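Local coordinates for carboxylase (Deinococcus radiodurans, PDB 5H80), which probably catalyses the ATP-dependent carboxylation of biotin, as the biotin carboxylase domain of a single-chain bacterial carboxylase, at residues Pro365-Gln370 / Pro435-Gln440; His466-His471 / Asp480-Glu485; Ala38-Val43 / Ala87-Gly92. All blocks are in the same frame, centred on the assembly; numbering follows the deposited sequence.

Contact 1: Pro365-Gln370 / Pro435-Gln440; sequences PGQAVQ and PGLLRQ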
ATOM      1  N   PRO A 365      13.017   0.020   9.723  1.00 24.68           N
ATOM      2  CA  PRO A 365      12.157  -0.854  10.501  1.00 27.84           C
ATOM      3  C   PRO A 365      11.042  -1.466   9.651  1.00 26.08           C
ATOM      4  O   PRO A 365      10.861  -1.044   8.499  1.00 27.59           O
ATOM      5  CB  PRO A 365      11.515   0.127  11.507  1.00 26.14           C
ATOM      6  CG  PRO A 365      11.363   1.305  10.743  1.00 28.44           C
ATOM      7  CD  PRO A 365      12.677   1.428   9.946  1.00 30.40           C
ATOM      8  N   GLY A 366      10.312  -2.396  10.235  1.00 26.78           N
ATOM      9  CA  GLY A 366       9.226  -3.090   9.563  1.00 25.27           C
ATOM     10  C   GLY A 366       9.795  -4.210   8.652  1.00 22.50           C
ATOM     11  O   GLY A 366      10.941  -4.621   8.763  1.00 21.95           O
ATOM     12  N   GLN A 367       8.906  -4.738   7.850  1.00 24.83           N
ATOM     13  CA  GLN A 367       9.218  -6.038   7.213  1.00 20.29           C
ATOM     14  C   GLN A 367       8.193  -6.183   6.160  1.00 25.69           C
ATOM     15  O   GLN A 367       7.026  -5.744   6.314  1.00 23.96           O
ATOM     16  CB  GLN A 367       9.226  -7.197   8.190  1.00 22.86           C
ATOM     17  CG  GLN A 367       8.013  -7.270   9.115  1.00 22.31           C
ATOM     18  CD  GLN A 367       7.978  -8.464  10.040  1.00 24.47           C
ATOM     19  OE1 GLN A 367       8.598  -9.506   9.788  1.00 24.90           O
ATOM     20  NE2 GLN A 367       7.214  -8.326  11.122  1.00 28.89           N
ATOM     21  N   ALA A 368       8.569  -6.895   5.115  1.00 21.18           N
ATOM     22  CA  ALA A 368       7.542  -7.202   4.055  1.00 20.15           C
ATOM     23  C   ALA A 368       7.869  -8.547   3.373  1.00 20.02           C
ATOM     24  O   ALA A 368       9.044  -9.079   3.479  1.00 21.91           O
ATOM     25  CB  ALA A 368       7.480  -6.103   3.044  1.00 19.65           C
ATOM     26  N   VAL A 369       6.867  -9.141   2.818  1.00 21.04           N
ATOM     27  CA  VAL A 369       7.000 -10.363   2.035  1.00 19.14           C
ATOM     28  C   VAL A 369       6.116 -10.262   0.752  1.00 22.17           C
ATOM     29  O   VAL A 369       4.999  -9.775   0.768  1.00 22.46           O
ATOM     30  CB  VAL A 369       6.639 -11.594   2.857  1.00 18.96           C
ATOM     31  CG1 VAL A 369       5.171 -11.699   3.348  1.00 18.00           C
ATOM     32  CG2 VAL A 369       6.780 -12.872   2.130  1.00 18.90           C
ATOM     33  N   GLN A 370       6.612 -10.867  -0.321  1.00 19.71           N
ATOM     34  CA  GLN A 370       5.884 -11.051  -1.542  1.00 20.06           C
ATOM     35  C   GLN A 370       5.612 -12.504  -1.784  1.00 18.91           C
ATOM     36  O   GLN A 370       6.518 -13.351  -1.579  1.00 22.78           O
ATOM     37  CB  GLN A 370       6.675 -10.519  -2.772  1.00 21.18           C
ATOM     38  CG  GLN A 370       6.077 -10.937  -4.172  1.00 23.95           C
ATOM     39  CD  GLN A 370       6.660 -10.168  -5.314  1.00 25.50           C
ATOM     40  OE1 GLN A 370       6.232  -9.050  -5.626  1.00 25.32           O
ATOM     41  NE2 GLN A 370       7.628 -10.737  -5.995  1.00 26.09           N
ATOM     42  N   PRO A 435       6.611 -14.131  12.589  1.00 24.07           N
ATOM     43  CA  PRO A 435       5.345 -14.854  12.636  1.00 26.41           C
ATOM     44  C   PRO A 435       4.097 -13.985  12.362  1.00 26.07           C
ATOM     45  O   PRO A 435       3.221 -14.363  11.575  1.00 25.36           O
ATOM     46  CB  PRO A 435       5.367 -15.461  14.021  1.00 25.60           C
ATOM     47  CG  PRO A 435       6.808 -15.656  14.360  1.00 26.24           C
ATOM     48  CD  PRO A 435       7.410 -14.420  13.810  1.00 24.15           C
ATOM     49  N   GLY A 436       4.095 -12.785  12.891  1.00 22.49           N
ATOM     50  CA  GLY A 436       3.019 -11.797  12.637  1.00 23.62           C
ATOM     51  C   GLY A 436       2.819 -11.357  11.135  1.00 22.98           C
ATOM     52  O   GLY A 436       1.684 -11.332  10.572  1.00 25.22           O
ATOM     53  N   LEU A 437       3.983 -11.273  10.453  1.00 21.56           N
ATOM     54  CA  LEU A 437       4.025 -11.015   9.036  1.00 21.93           C
ATOM     55  C   LEU A 437       3.467 -12.242   8.240  1.00 23.36           C
ATOM     56  O   LEU A 437       2.631 -12.036   7.387  1.00 24.89           O
ATOM     57  CB  LEU A 437       5.486 -10.704   8.540  1.00 21.44           C
ATOM     58  CG  LEU A 437       5.569 -10.424   7.017  1.00 23.44           C
ATOM     59  CD1 LEU A 437       4.805  -9.199   6.576  1.00 26.11           C
ATOM     60  CD2 LEU A 437       7.068 -10.329   6.564  1.00 24.19           C
ATOM     61  N   LEU A 438       3.885 -13.457   8.567  1.00 20.47           N
ATOM     62  CA  LEU A 438       3.366 -14.620   7.915  1.00 20.87           C
ATOM     63  C   LEU A 438       1.803 -14.815   8.033  1.00 25.45           C
ATOM     64  O   LEU A 438       1.158 -15.231   7.093  1.00 25.35           O
ATOM     65  CB  LEU A 438       4.104 -15.813   8.414  1.00 23.10           C
ATOM     66  CG  LEU A 438       5.582 -15.712   8.143  1.00 23.10           C
ATOM     67  CD1 LEU A 438       6.072 -16.830   8.995  1.00 23.74           C
ATOM     68  CD2 LEU A 438       5.961 -15.921   6.666  1.00 28.14           C
ATOM     69  N   ARG A 439       1.266 -14.519   9.236  1.00 24.88           N
ATOM     70  CA  ARG A 439      -0.155 -14.605   9.627  1.00 26.64           C
ATOM     71  C   ARG A 439      -0.886 -13.578   8.746  1.00 24.01           C
ATOM     72  O   ARG A 439      -1.884 -13.926   8.092  1.00 21.92           O
ATOM     73  CB  ARG A 439      -0.374 -14.308  11.154  1.00 26.06           C
ATOM     74  CG  ARG A 439       0.018 -15.410  12.119  1.00 30.77           C
ATOM     75  CD  ARG A 439       0.275 -14.912  13.570  1.00 34.99           C
ATOM     76  NE  ARG A 439       0.906 -15.981  14.379  1.00 37.35           N
ATOM     77  CZ  ARG A 439       1.758 -15.765  15.406  1.00 39.16           C
ATOM     78  NH1 ARG A 439       2.073 -14.525  15.769  1.00 41.46           N
ATOM     79  NH2 ARG A 439       2.299 -16.810  16.088  1.00 45.23           N
ATOM     80  N   GLN A 440      -0.383 -12.371   8.646  1.00 21.48           N
ATOM     81  CA  GLN A 440      -0.967 -11.322   7.794  1.00 24.36           C
ATOM     82  C   GLN A 440      -1.003 -11.703   6.344  1.00 21.75           C
ATOM     83  O   GLN A 440      -1.983 -11.491   5.646  1.00 20.95           O
ATOM     84  CB  GLN A 440      -0.204 -10.053   7.996  1.00 29.13           C
ATOM     85  CG  GLN A 440      -0.810  -8.804   7.384  1.00 29.65           C
ATOM     86  CD  GLN A 440       0.067  -7.545   7.645  1.00 38.92           C
ATOM     87  OE1 GLN A 440       0.677  -7.414   8.722  1.00 40.17           O
ATOM     88  NE2 GLN A 440       0.125  -6.622   6.669  1.00 31.34           N
TER
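Ala-368 and Leu-437 bring the two backbones closest, their CA atoms 7.2 Å apart, where the start of a β-strand runs beside a turn of α-helix. The axes of strand 367-370 and helix 435-440 approach to 9.0 Å and cross at -40°, with their N-to-C directions broadly alike. This is helix-on-sheet packing in the biotin carboxylase C-terminal region: strand 367-374 is central in an antiparallel sheet, paired with strands 264-270 and 421-429, and helix 434-446 lies across one face. Gln-367 and Val-369 point their CB atoms at the helix, whereas that of Ala-368 turns away from it. Between the first two enters one side chain, Leu-437. Its CG stands anti to the backbone N (chi1 180°), which carries the branched end out from the helix to the strand. There CD2 comes down on the backbone itself, 3.7 Å from Ala-368 C, while CG meets Val-369 CG1 at 3.9 Å. This valine methyl is fitted between its own backbone N and carbonyl carbon (chi1 64°), and the two side chains pass at a slant. Gln-367 closes the other flank. Extended beyond CG, it slides past the leucine in the opposite direction, laying its amide alongside the aliphatic carbons. The amide is held from the loop leading into the helix, for NE2 donates to Ala-433 O and also bonds Asp-431 OD1, so that its position beside the leucine is set by bonds to its NH2 end. One residue on, Leu-438 turns to Phe-269 of strand 264-270. The amide touches through Gln-367 OE1, which lies 3.6 Å from Leu-437 CB and 3.7 Å from Leu-437 CD2.

Contact 2: His466-His471 / Asp480-Glu485; sequences HPDVQH and DERLPE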
ATOM      1  N   HIS A 466       3.954 -23.231   7.832  1.00 26.64           N
ATOM      2  CA  HIS A 466       4.913 -24.223   8.197  1.00 27.27           C
ATOM      3  C   HIS A 466       5.906 -23.664   9.264  1.00 24.71           C
ATOM      4  O   HIS A 466       6.425 -22.570   9.145  1.00 28.41           O
ATOM      5  CB  HIS A 466       5.608 -24.784   6.944  1.00 26.23           C
ATOM      6  CG  HIS A 466       6.374 -26.050   7.211  1.00 27.60           C
ATOM      7  ND1 HIS A 466       7.577 -26.091   7.876  1.00 30.45           N
ATOM      8  CD2 HIS A 466       6.094 -27.329   6.882  1.00 30.36           C
ATOM      9  CE1 HIS A 466       7.991 -27.341   7.969  1.00 32.33           C
ATOM     10  NE2 HIS A 466       7.097 -28.110   7.366  1.00 33.57           N
ATOM     11  N   PRO A 467       6.056 -24.382  10.375  1.00 27.61           N
ATOM     12  CA  PRO A 467       7.009 -24.020  11.410  1.00 26.14           C
ATOM     13  C   PRO A 467       8.385 -23.644  10.957  1.00 24.79           C
ATOM     14  O   PRO A 467       9.090 -22.851  11.573  1.00 26.02           O
ATOM     15  CB  PRO A 467       7.063 -25.318  12.266  1.00 30.72           C
ATOM     16  CG  PRO A 467       5.853 -26.063  11.962  1.00 35.55           C
ATOM     17  CD  PRO A 467       5.434 -25.689  10.562  1.00 29.46           C
ATOM     18  N   ASP A 468       8.924 -24.416   9.994  1.00 27.03           N
ATOM     19  CA  ASP A 468      10.217 -24.105   9.552  1.00 24.96           C
ATOM     20  C   ASP A 468      10.253 -22.703   8.845  1.00 26.65           C
ATOM     21  O   ASP A 468      11.197 -22.011   8.995  1.00 26.08           O
ATOM     22  CB  ASP A 468      10.808 -25.134   8.546  1.00 27.95           C
ATOM     23  CG  ASP A 468      10.993 -26.534   9.130  1.00 35.08           C
ATOM     24  OD1 ASP A 468      10.963 -26.728  10.367  1.00 35.61           O
ATOM     25  OD2 ASP A 468      11.209 -27.433   8.276  1.00 29.63           O
ATOM     26  N   VAL A 469       9.164 -22.266   8.213  1.00 24.35           N
ATOM     27  CA  VAL A 469       9.126 -20.935   7.651  1.00 24.44           C
ATOM     28  C   VAL A 469       8.968 -19.871   8.819  1.00 22.46           C
ATOM     29  O   VAL A 469       9.649 -18.871   8.850  1.00 21.62           O
ATOM     30  CB  VAL A 469       7.978 -20.803   6.643  1.00 26.41           C
ATOM     31  CG1 VAL A 469       7.799 -19.394   6.141  1.00 25.77           C
ATOM     32  CG2 VAL A 469       8.252 -21.651   5.446  1.00 25.91           C
ATOM     33  N   GLN A 470       8.054 -20.198   9.757  1.00 25.10           N
ATOM     34  CA  GLN A 470       7.905 -19.413  10.963  1.00 25.16           C
ATOM     35  C   GLN A 470       9.211 -19.112  11.771  1.00 24.17           C
ATOM     36  O   GLN A 470       9.364 -17.965  12.190  1.00 24.12           O
ATOM     37  CB  GLN A 470       6.866 -20.065  11.814  1.00 27.29           C
ATOM     38  CG  GLN A 470       5.475 -20.045  11.243  1.00 33.99           C
ATOM     39  CD  GLN A 470       4.543 -20.967  11.984  1.00 44.39           C
ATOM     40  OE1 GLN A 470       4.906 -21.575  12.989  1.00 52.96           O
ATOM     41  NE2 GLN A 470       3.336 -21.068  11.510  1.00 49.49           N
ATOM     42  N   HIS A 471      10.205 -20.025  11.807  1.00 23.46           N
ATOM     43  CA  HIS A 471      11.528 -19.784  12.400  1.00 27.32           C
ATOM     44  C   HIS A 471      12.643 -19.471  11.397  1.00 22.99           C
ATOM     45  O   HIS A 471      13.708 -19.147  11.839  1.00 25.57           O
ATOM     46  CB  HIS A 471      11.955 -21.007  13.175  1.00 26.33           C
ATOM     47  CG  HIS A 471      11.116 -21.275  14.358  1.00 29.44           C
ATOM     48  ND1 HIS A 471      11.070 -20.415  15.425  1.00 28.22           N
ATOM     49  CD2 HIS A 471      10.190 -22.211  14.583  1.00 28.49           C
ATOM     50  CE1 HIS A 471      10.244 -20.890  16.347  1.00 30.91           C
ATOM     51  NE2 HIS A 471       9.665 -21.975  15.854  1.00 32.12           N
ATOM     52  N   ASP A 480      12.113 -28.447  -1.978  1.00 31.57           N
ATOM     53  CA  ASP A 480      12.082 -29.634  -2.866  1.00 35.79           C
ATOM     54  C   ASP A 480      12.078 -30.926  -2.054  1.00 34.58           C
ATOM     55  O   ASP A 480      11.306 -31.897  -2.351  1.00 36.92           O
ATOM     56  CB  ASP A 480      13.186 -29.568  -3.885  1.00 33.86           C
ATOM     57  CG  ASP A 480      12.959 -28.458  -4.968  1.00 30.61           C
ATOM     58  OD1 ASP A 480      11.815 -27.962  -5.151  1.00 41.30           O
ATOM     59  OD2 ASP A 480      13.949 -28.071  -5.584  1.00 42.93           O
ATOM     60  N   GLU A 481      12.819 -30.919  -0.954  1.00 33.18           N
ATOM     61  CA  GLU A 481      12.809 -32.066  -0.055  1.00 33.68           C
ATOM     62  C   GLU A 481      11.532 -32.374   0.617  1.00 37.58           C
ATOM     63  O   GLU A 481      11.337 -33.498   1.036  1.00 38.53           O
ATOM     64  CB  GLU A 481      13.844 -31.905   1.025  1.00 36.48           C
ATOM     65  CG  GLU A 481      15.258 -31.871   0.519  1.00 41.08           C
ATOM     66  CD  GLU A 481      16.299 -32.003   1.621  1.00 45.25           C
ATOM     67  OE1 GLU A 481      15.990 -32.489   2.700  1.00 51.86           O
ATOM     68  OE2 GLU A 481      17.439 -31.634   1.366  1.00 48.85           O
ATOM     69  N   ARG A 482      10.693 -31.387   0.839  1.00 37.84           N
ATOM     70  CA  ARG A 482       9.439 -31.572   1.575  1.00 37.56           C
ATOM     71  C   ARG A 482       8.185 -31.440   0.739  1.00 41.73           C
ATOM     72  O   ARG A 482       7.091 -31.234   1.277  1.00 40.31           O
ATOM     73  CB  ARG A 482       9.397 -30.532   2.653  1.00 38.66           C
ATOM     74  CG  ARG A 482      10.517 -30.739   3.645  1.00 41.91           C
ATOM     75  CD  ARG A 482      10.614 -29.607   4.635  1.00 41.55           C
ATOM     76  NE  ARG A 482      11.592 -29.973   5.650  1.00 39.75           N
ATOM     77  CZ  ARG A 482      12.916 -30.147   5.458  1.00 42.02           C
ATOM     78  NH1 ARG A 482      13.641 -30.546   6.482  1.00 46.16           N
ATOM     79  NH2 ARG A 482      13.559 -29.895   4.299  1.00 44.30           N
ATOM     80  N   LEU A 483       8.343 -31.515  -0.576  1.00 36.28           N
ATOM     81  CA  LEU A 483       7.220 -31.321  -1.474  1.00 35.65           C
ATOM     82  C   LEU A 483       6.039 -32.296  -1.139  1.00 40.62           C
ATOM     83  O   LEU A 483       4.911 -31.829  -0.976  1.00 36.97           O
ATOM     84  CB  LEU A 483       7.720 -31.401  -2.896  1.00 35.23           C
ATOM     85  CG  LEU A 483       6.780 -31.278  -4.080  1.00 38.27           C
ATOM     86  CD1 LEU A 483       5.793 -30.142  -3.851  1.00 42.07           C
ATOM     87  CD2 LEU A 483       7.601 -31.058  -5.344  1.00 48.57           C
ATOM     88  N   PRO A 484       6.292 -33.619  -0.912  1.00 43.59           N
ATOM     89  CA  PRO A 484       5.009 -34.351  -0.653  1.00 42.64           C
ATOM     90  C   PRO A 484       4.227 -33.928   0.620  1.00 37.21           C
ATOM     91  O   PRO A 484       2.966 -33.745   0.544  1.00 41.89           O
ATOM     92  CB  PRO A 484       5.412 -35.831  -0.657  1.00 41.93           C
ATOM     93  CG  PRO A 484       6.769 -35.914  -1.311  1.00 39.31           C
ATOM     94  CD  PRO A 484       7.433 -34.552  -1.116  1.00 37.87           C
ATOM     95  N   GLU A 485       4.936 -33.612   1.694  1.00 40.19           N
ATOM     96  CA  GLU A 485       4.276 -33.176   2.950  1.00 41.73           C
ATOM     97  C   GLU A 485       3.537 -31.845   2.776  1.00 35.12           C
ATOM     98  O   GLU A 485       2.372 -31.638   3.246  1.00 34.88           O
ATOM     99  CB  GLU A 485       5.287 -33.172   4.130  1.00 49.32           C
ATOM    100  CG  GLU A 485       5.971 -31.842   4.543  1.00 54.89           C
ATOM    101  CD  GLU A 485       6.879 -31.950   5.804  1.00 58.19           C
ATOM    102  OE1 GLU A 485       7.767 -32.838   5.741  1.00 56.35           O
ATOM    103  OE2 GLU A 485       6.719 -31.180   6.845  1.00 40.72           O
TER
HETATM  104  O   HOH W   1      11.384 -30.160   8.538  1.00 46.22           O
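His-466 reaches across to Glu-485 with an imidazole that has work at both nitrogens. From CB the ring swings to the side anti to the backbone N (chi1 -166°), which places the ring so that its NE2 edge meets Glu-485. Along one side of the ring, ND1 accepts the backbone N-H of Asp-468, with Asp-468 N 3.0 Å from His-466 ND1. Over one face, offset toward the rim, lies Pro-467 CD, and Trp-478 meets the ring edge-to-face. At the tip, NE2 donates to Glu-485 OE2 over 3.1 Å, nearly straight at 164°. The carboxylate oxygen sits in the plane of the imidazole, yet it is itself met from 41° above the carboxylate plane, and the two flat groups are turned well away from coplanar. With ND1 accepting and NE2 donating, the bonding is consistent with a neutral ring protonated at NE2. The residue is thus a side-chain N-cap for helix 467-471 that simultaneously ties this short helix to helix 483-490, among the short helices near the C-terminal end of the chain. A second, looser bridge runs alongside. Asp-468 OD2 stands 3.7 Å from Arg-482 NE, a long salt bridge in which the oxygen lies well out of the guanidinium plane and no N-H points at it. A water supplies the directed link, donating to Asp-468 OD2 at 2.7 Å and accepting from Arg-482 NE at 2.9 Å. Trp-478 braces both charges: its NE1 bonds Asp-468 OD2, and its carbonyl O receives Arg-482 NH2.

Contact 3: Ala38-Val43 / Ala87-Gly92; sequences ANRGEV and AAYLDG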
ATOM      1  N   ALA A  38       9.024  -2.851 -23.905  1.00 22.42           N
ATOM      2  CA  ALA A  38       9.297  -4.099 -24.627  1.00 25.49           C
ATOM      3  C   ALA A  38       9.091  -5.385 -23.763  1.00 26.44           C
ATOM      4  O   ALA A  38      10.017  -6.105 -23.477  1.00 26.97           O
ATOM      5  CB  ALA A  38      10.698  -4.098 -25.241  1.00 29.81           C
ATOM      6  N   ASN A  39       7.853  -5.603 -23.337  1.00 26.81           N
ATOM      7  CA  ASN A  39       7.516  -6.602 -22.378  1.00 22.94           C
ATOM      8  C   ASN A  39       5.961  -6.687 -22.274  1.00 21.56           C
ATOM      9  O   ASN A  39       5.272  -6.151 -23.153  1.00 26.52           O
ATOM     10  CB  ASN A  39       8.149  -6.345 -20.963  1.00 22.33           C
ATOM     11  CG  ASN A  39       8.549  -7.639 -20.273  1.00 20.43           C
ATOM     12  OD1 ASN A  39       7.755  -8.548 -20.137  1.00 21.63           O
ATOM     13  ND2 ASN A  39       9.789  -7.783 -19.887  1.00 27.30           N
ATOM     14  N   ARG A  40       5.468  -7.485 -21.334  1.00 21.90           N
ATOM     15  CA  ARG A  40       4.033  -7.718 -21.211  1.00 23.95           C
ATOM     16  C   ARG A  40       3.633  -8.096 -19.815  1.00 23.81           C
ATOM     17  O   ARG A  40       4.508  -8.305 -18.958  1.00 28.41           O
ATOM     18  CB  ARG A  40       3.657  -8.789 -22.269  1.00 25.77           C
ATOM     19  CG  ARG A  40       4.525 -10.010 -22.216  1.00 27.61           C
ATOM     20  CD  ARG A  40       4.061 -11.008 -21.215  1.00 27.08           C
ATOM     21  NE  ARG A  40       2.597 -11.382 -21.206  1.00 29.06           N
ATOM     22  CZ  ARG A  40       1.985 -12.043 -20.202  1.00 29.02           C
ATOM     23  NH1 ARG A  40       0.685 -12.344 -20.225  1.00 31.49           N
ATOM     24  NH2 ARG A  40       2.688 -12.457 -19.134  1.00 27.11           N
ATOM     25  N   GLY A  41       2.326  -8.206 -19.525  1.00 24.23           N
ATOM     26  CA  GLY A  41       1.905  -8.824 -18.292  1.00 24.01           C
ATOM     27  C   GLY A  41       2.136  -7.852 -17.135  1.00 18.01           C
ATOM     28  O   GLY A  41       2.225  -6.620 -17.404  1.00 18.10           O
ATOM     29  N   GLU A  42       2.394  -8.416 -15.945  1.00 22.26           N
ATOM     30  CA  GLU A  42       2.428  -7.607 -14.697  1.00 22.87           C
ATOM     31  C   GLU A  42       3.558  -6.532 -14.740  1.00 19.71           C
ATOM     32  O   GLU A  42       3.307  -5.339 -14.435  1.00 22.54           O
ATOM     33  CB  GLU A  42       2.447  -8.445 -13.447  1.00 24.52           C
ATOM     34  CG  GLU A  42       3.747  -9.132 -13.183  1.00 26.08           C
ATOM     35  CD  GLU A  42       4.803  -8.243 -12.490  1.00 23.87           C
ATOM     36  OE1 GLU A  42       5.904  -8.735 -12.374  1.00 28.28           O
ATOM     37  OE2 GLU A  42       4.607  -7.025 -12.200  1.00 24.00           O
ATOM     38  N   VAL A  43       4.709  -6.840 -15.329  1.00 20.62           N
ATOM     39  CA  VAL A  43       5.770  -5.851 -15.477  1.00 20.88           C
ATOM     40  C   VAL A  43       5.477  -4.637 -16.444  1.00 17.60           C
ATOM     41  O   VAL A  43       5.942  -3.497 -16.108  1.00 20.26           O
ATOM     42  CB  VAL A  43       7.176  -6.473 -15.695  1.00 23.72           C
ATOM     43  CG1 VAL A  43       7.450  -6.914 -17.112  1.00 22.61           C
ATOM     44  CG2 VAL A  43       8.253  -5.519 -15.167  1.00 21.37           C
ATOM     45  N   ALA A  87       7.851 -15.385 -28.734  1.00 43.05           N
ATOM     46  CA  ALA A  87       8.603 -14.915 -29.934  1.00 38.19           C
ATOM     47  C   ALA A  87       8.355 -13.462 -30.432  1.00 36.58           C
ATOM     48  O   ALA A  87       9.257 -12.817 -30.895  1.00 36.74           O
ATOM     49  CB  ALA A  87       8.326 -15.848 -31.123  1.00 37.69           C
ATOM     50  N   ALA A  88       7.113 -13.038 -30.424  1.00 34.29           N
ATOM     51  CA  ALA A  88       6.720 -11.715 -30.909  1.00 34.30           C
ATOM     52  C   ALA A  88       7.392 -10.629 -30.072  1.00 30.38           C
ATOM     53  O   ALA A  88       7.796  -9.576 -30.630  1.00 33.88           O
ATOM     54  CB  ALA A  88       5.210 -11.548 -30.803  1.00 35.88           C
ATOM     55  N   TYR A  89       7.445 -10.867 -28.749  1.00 34.79           N
ATOM     56  CA  TYR A  89       8.104  -9.917 -27.780  1.00 34.32           C
ATOM     57  C   TYR A  89       9.638  -9.983 -27.777  1.00 30.12           C
ATOM     58  O   TYR A  89      10.284  -9.027 -27.361  1.00 39.96           O
ATOM     59  CB  TYR A  89       7.541 -10.137 -26.360  1.00 33.10           C
ATOM     60  CG  TYR A  89       6.027  -9.936 -26.185  1.00 31.37           C
ATOM     61  CD1 TYR A  89       5.532  -8.704 -25.788  1.00 26.64           C
ATOM     62  CD2 TYR A  89       5.145 -10.955 -26.299  1.00 27.02           C
ATOM     63  CE1 TYR A  89       4.196  -8.519 -25.687  1.00 26.81           C
ATOM     64  CE2 TYR A  89       3.778 -10.770 -26.134  1.00 27.60           C
ATOM     65  CZ  TYR A  89       3.345  -9.522 -25.712  1.00 25.54           C
ATOM     66  OH  TYR A  89       2.024  -9.271 -25.553  1.00 30.79           O
ATOM     67  N   LEU A  90      10.213 -11.019 -28.396  1.00 33.47           N
ATOM     68  CA  LEU A  90      11.642 -11.218 -28.511  1.00 35.51           C
ATOM     69  C   LEU A  90      12.156 -10.755 -29.920  1.00 36.34           C
ATOM     70  O   LEU A  90      13.370 -10.807 -30.216  1.00 35.24           O
ATOM     71  CB  LEU A  90      11.954 -12.712 -28.305  1.00 38.00           C
ATOM     72  CG  LEU A  90      11.615 -13.292 -26.937  1.00 42.50           C
ATOM     73  CD1 LEU A  90      11.569 -14.833 -26.899  1.00 38.39           C
ATOM     74  CD2 LEU A  90      12.573 -12.662 -25.952  1.00 43.84           C
ATOM     75  N   ASP A  91      11.259 -10.292 -30.799  1.00 35.67           N
ATOM     76  CA  ASP A  91      11.764  -9.857 -32.110  1.00 36.18           C
ATOM     77  C   ASP A  91      12.332  -8.441 -31.987  1.00 36.97           C
ATOM     78  O   ASP A  91      11.658  -7.470 -32.155  1.00 37.70           O
ATOM     79  CB  ASP A  91      10.711 -10.121 -33.210  1.00 37.03           C
ATOM     80  CG  ASP A  91      11.200  -9.743 -34.609  1.00 33.06           C
ATOM     81  OD1 ASP A  91      12.206  -8.996 -34.782  1.00 35.10           O
ATOM     82  OD2 ASP A  91      10.459 -10.122 -35.542  1.00 34.99           O
ATOM     83  N   GLY A  92      13.621  -8.380 -31.684  1.00 34.05           N
ATOM     84  CA  GLY A  92      14.298  -7.110 -31.524  1.00 38.80           C
ATOM     85  C   GLY A  92      14.084  -6.137 -32.653  1.00 32.82           C
ATOM     86  O   GLY A  92      13.790  -4.959 -32.397  1.00 35.00           O
TER
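Tyr-89 carries the whole of this contact from the side of segment 87-92, meeting Arg-40 and the backbone of Asn-39. It lies in the weakly bonded helical turn about 87-89, and its ring is directed at the loop after strand 34-37. Arg-40 CG stands over the centre of the ring, 3.8 Å from the Tyr-89 centroid and 12° off the normal, a CH-pi contact. Arg-40 CB packs near the hydroxyl end, 3.5 Å from Tyr-89 CZ; Asn-39 O comes obliquely to the CD1-CE1 side, 3.6 Å from Tyr-89 CE1. Arginine bends at chi2 and chi3 turn the guanidinium away, its plane 77° from the ring, to a salt bridge with Asp-66. The tyrosine OH bonds Ala-63 N. With an alanine here, the arginine methylenes would probably lose the surface they lie on, and Ala-63 N its hydroxyl partner. After Leu-90, Asp-91 centres an inverse gamma turn and N-caps the next helix, which Gly-92 begins, through Ala-94 N. The contact sits in the N-terminal biotin carboxylase domain, at the C-terminal end of strand 34-37 of its five-stranded parallel sheet, between the starts of helices 42-53 and 92-101, with His-71 of helix 70-74 against both Arg-40 and Tyr-89.

How the contacts relate
Contacts 1 and 3 are buried, whereas contact 2 is partly exposed, and the chemistry follows. Both buried contacts rely on carbon packing across the segments, a leucine wedge on an antiparallel sheet in one and an arginine chain on a tyrosine face in the other, with bonds to residues outside the segments holding Gln-367 NE2, the arginine and the tyrosine hydroxyl. Contact 2 instead joins short helices by a directed hydrogen bond, a long salt bridge and a water. Contacts 1 and 2 are neighbours: helix 434-446 of contact 1 packs on helix 467-471 of contact 2 through Leu-438. Contact 3 follows strand 34-37, central in the N-terminal parallel sheet, about 32 Å, centre to centre, from contact 1.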